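PDB 3ESH: protein similar to metal-dependent hydrolase from Staphylococcus aureus subsp. aureus Mu50, which is probably a metal-dependent hydrolase of the metallo-beta-lactamase superfamily, although its substrate has not been established. Local coordinates for residues 21-26 / 42-47. Sequence-based numbering, arbitrary orientation.
Sequences GAMFGV and NQINLP
Met23, a selenomethionine, meets Ile44 and Leu46 through a chain bent at both chi2 (-67°) and chi3 (-64°), which carries its selenium and methyl toward the strand 43-47. Ile44 holds CG1 between its backbone N and carbonyl carbon (chi1 69°) and extends CD1 from there toward the helix. The ends of Met23 and Leu46 meet tip to tip: Met23 CE lies 3.4 Å from Leu46 CD1, and Met23 SE stands 3.7 Å from the same methyl. The other branch is more distant, Leu46 CD2 being 4.1 Å from Met23 CE. Nearer the helix backbone, Ile44 CD1 passes obliquely across the root of the selenomethionine, 4.2 Å from Met23 CB. The same methyl approaches the Phe24 ring at a slant, 4.2 Å from Phe24 CE1, and so touches two successive residues, Met23 and Phe24.

Strand 43-47 pairs antiparallel with strand 15-19 in a two-stranded sheet, and helix 20-24 follows strand 15-19 directly; Met18 of that strand touches both Met23 and Leu46. Beyond the contact, the Phe24 ring stacks on His213 and also meets Trp32 of helix 29-32, while the Met23 carbonyl accepts a hydrogen bond from His213. The Met23 side chain lies near, without touching, His110, His185 and Asp206, which may form a metal site, as would suit this superfamily.

All the touching residues are buried, and the union across the segments is essentially apolar, consistent with van der Waals packing of a selenomethionine, standing where methionine is encoded, against branched methyls. Polar pairing is made with other parts of the chain: backbone hydrogen bonds join Ile44 to Met18 and Leu46 to Thr16, and side chains such as His213 and Tyr36 add further directional bonds around a greasy interface.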
ATOM      1  N   GLY A  21      26.818  18.052  -8.620  1.00 35.94           N
ATOM      2  CA  GLY A  21      25.436  18.439  -8.431  1.00 35.56           C
ATOM      3  C   GLY A  21      24.519  17.246  -8.262  1.00 34.95           C
ATOM      4  O   GLY A  21      23.568  17.288  -7.492  1.00 36.98           O
ATOM      5  N   ALA A  22      24.807  16.175  -8.991  1.00 33.87           N
ATOM      6  CA  ALA A  22      23.981  14.977  -8.920  1.00 33.97           C
ATOM      7  C   ALA A  22      24.249  14.189  -7.644  1.00 32.83           C
ATOM      8  O   ALA A  22      23.355  13.506  -7.111  1.00 32.31           O
ATOM      9  CB  ALA A  22      24.224  14.098 -10.145  1.00 34.90           C
HETATM   10  N   MSE A  23      25.481  14.280  -7.155  1.00 31.27           N
HETATM   11  CA  MSE A  23      25.852  13.570  -5.929  1.00 32.74           C
HETATM   12  C   MSE A  23      25.403  14.300  -4.670  1.00 30.99           C
HETATM   13  O   MSE A  23      25.473  13.732  -3.583  1.00 33.02           O
HETATM   14  CB  MSE A  23      27.364  13.349  -5.860  1.00 30.19           C
HETATM   15  CG  MSE A  23      27.898  12.348  -6.833  1.00 32.59           C
HETATM   16 SE   MSE A  23      27.308  10.526  -6.459  1.00 29.57          SE
HETATM   17  CE  MSE A  23      28.147  10.321  -4.774  1.00 23.39           C
ATOM     18  N   PHE A  24      24.946  15.547  -4.805  1.00 30.66           N
ATOM     19  CA  PHE A  24      24.522  16.315  -3.631  1.00 30.11           C
ATOM     20  C   PHE A  24      23.102  16.855  -3.701  1.00 31.86           C
ATOM     21  O   PHE A  24      22.642  17.563  -2.803  1.00 30.98           O
ATOM     22  CB  PHE A  24      25.508  17.452  -3.361  1.00 27.91           C
ATOM     23  CG  PHE A  24      26.806  16.993  -2.764  1.00 28.73           C
ATOM     24  CD1 PHE A  24      27.964  16.944  -3.526  1.00 25.89           C
ATOM     25  CD2 PHE A  24      26.864  16.599  -1.430  1.00 27.17           C
ATOM     26  CE1 PHE A  24      29.164  16.508  -2.971  1.00 26.92           C
ATOM     27  CE2 PHE A  24      28.053  16.157  -0.861  1.00 28.02           C
ATOM     28  CZ  PHE A  24      29.210  16.111  -1.630  1.00 27.46           C
ATOM     29  N   GLY A  25      22.417  16.504  -4.782  1.00 31.64           N
ATOM     30  CA  GLY A  25      21.044  16.898  -4.965  1.00 34.56           C
ATOM     31  C   GLY A  25      20.705  18.350  -4.694  1.00 33.59           C
ATOM     32  O   GLY A  25      21.169  19.248  -5.387  1.00 35.86           O
ATOM     33  N   VAL A  26      19.877  18.575  -3.680  1.00 34.61           N
ATOM     34  CA  VAL A  26      19.421  19.911  -3.327  1.00 35.00           C
ATOM     35  C   VAL A  26      20.460  20.848  -2.720  1.00 36.14           C
ATOM     36  O   VAL A  26      20.257  22.055  -2.700  1.00 38.39           O
ATOM     37  CB  VAL A  26      18.223  19.846  -2.369  1.00 34.39           C
ATOM     38  CG1 VAL A  26      17.140  18.957  -2.973  1.00 35.25           C
ATOM     39  CG2 VAL A  26      18.662  19.337  -0.992  1.00 30.57           C
ATOM     40  N   ASN A  42      32.739  20.047 -12.916  1.00 45.02           N
ATOM     41  CA  ASN A  42      31.760  19.815 -11.860  1.00 42.86           C
ATOM     42  C   ASN A  42      31.745  18.372 -11.379  1.00 40.75           C
ATOM     43  O   ASN A  42      30.821  17.949 -10.678  1.00 39.05           O
ATOM     44  CB  ASN A  42      30.352  20.184 -12.339  1.00 42.42           C
ATOM     45  CG  ASN A  42      29.437  20.606 -11.199  1.00 44.31           C
ATOM     46  OD1 ASN A  42      28.216  20.429 -11.258  1.00 42.55           O
ATOM     47  ND2 ASN A  42      30.028  21.184 -10.157  1.00 41.76           N
ATOM     48  N   GLN A  43      32.766  17.617 -11.754  1.00 39.37           N
ATOM     49  CA  GLN A  43      32.863  16.220 -11.357  1.00 39.06           C
ATOM     50  C   GLN A  43      33.680  16.084 -10.089  1.00 39.17           C
ATOM     51  O   GLN A  43      34.694  16.761  -9.943  1.00 41.70           O
ATOM     52  CB  GLN A  43      33.558  15.397 -12.445  1.00 41.17           C
ATOM     53  CG  GLN A  43      33.118  15.672 -13.877  1.00 42.89           C
ATOM     54  CD  GLN A  43      33.925  14.871 -14.892  1.00 44.67           C
ATOM     55  OE1 GLN A  43      35.136  15.055 -15.022  1.00 45.13           O
ATOM     56  NE2 GLN A  43      33.257  13.969 -15.606  1.00 43.32           N
ATOM     57  N   ILE A  44      33.246  15.217  -9.173  1.00 37.49           N
ATOM     58  CA  ILE A  44      34.005  14.970  -7.950  1.00 36.60           C
ATOM     59  C   ILE A  44      34.535  13.550  -8.081  1.00 38.29           C
ATOM     60  O   ILE A  44      33.908  12.713  -8.729  1.00 39.74           O
ATOM     61  CB  ILE A  44      33.153  15.095  -6.666  1.00 35.75           C
ATOM     62  CG1 ILE A  44      32.150  13.949  -6.579  1.00 33.56           C
ATOM     63  CG2 ILE A  44      32.477  16.471  -6.633  1.00 32.28           C
ATOM     64  CD1 ILE A  44      31.439  13.845  -5.240  1.00 33.66           C
ATOM     65  N   ASN A  45      35.687  13.277  -7.476  1.00 40.20           N
ATOM     66  CA  ASN A  45      36.305  11.969  -7.575  1.00 41.87           C
ATOM     67  C   ASN A  45      35.766  10.966  -6.576  1.00 41.87           C
ATOM     68  O   ASN A  45      35.837  11.185  -5.366  1.00 42.57           O
ATOM     69  CB  ASN A  45      37.815  12.081  -7.404  1.00 43.33           C
ATOM     70  CG  ASN A  45      38.524  10.811  -7.792  1.00 45.29           C
ATOM     71  OD1 ASN A  45      38.453  10.385  -8.945  1.00 46.17           O
ATOM     72  ND2 ASN A  45      39.205  10.185  -6.830  1.00 47.25           N
ATOM     73  N   LEU A  46      35.248   9.852  -7.089  1.00 40.07           N
ATOM     74  CA  LEU A  46      34.691   8.811  -6.247  1.00 38.15           C
ATOM     75  C   LEU A  46      35.323   7.443  -6.436  1.00 38.75           C
ATOM     76  O   LEU A  46      35.020   6.733  -7.399  1.00 41.31           O
ATOM     77  CB  LEU A  46      33.186   8.667  -6.482  1.00 37.22           C
ATOM     78  CG  LEU A  46      32.236   9.808  -6.113  1.00 34.61           C
ATOM     79  CD1 LEU A  46      30.859   9.439  -6.607  1.00 35.19           C
ATOM     80  CD2 LEU A  46      32.224  10.052  -4.603  1.00 33.39           C
ATOM     81  N   PRO A  47      36.215   7.051  -5.518  1.00 38.03           N
ATOM     82  CA  PRO A  47      36.843   5.738  -5.640  1.00 36.01           C
ATOM     83  C   PRO A  47      35.747   4.661  -5.553  1.00 34.64           C
ATOM     84  O   PRO A  47      34.700   4.875  -4.937  1.00 32.50           O
ATOM     85  CB  PRO A  47      37.763   5.665  -4.419  1.00 35.31           C
ATOM     86  CG  PRO A  47      38.096   7.085  -4.162  1.00 39.38           C
ATOM     87  CD  PRO A  47      36.800   7.814  -4.405  1.00 38.31           C
TER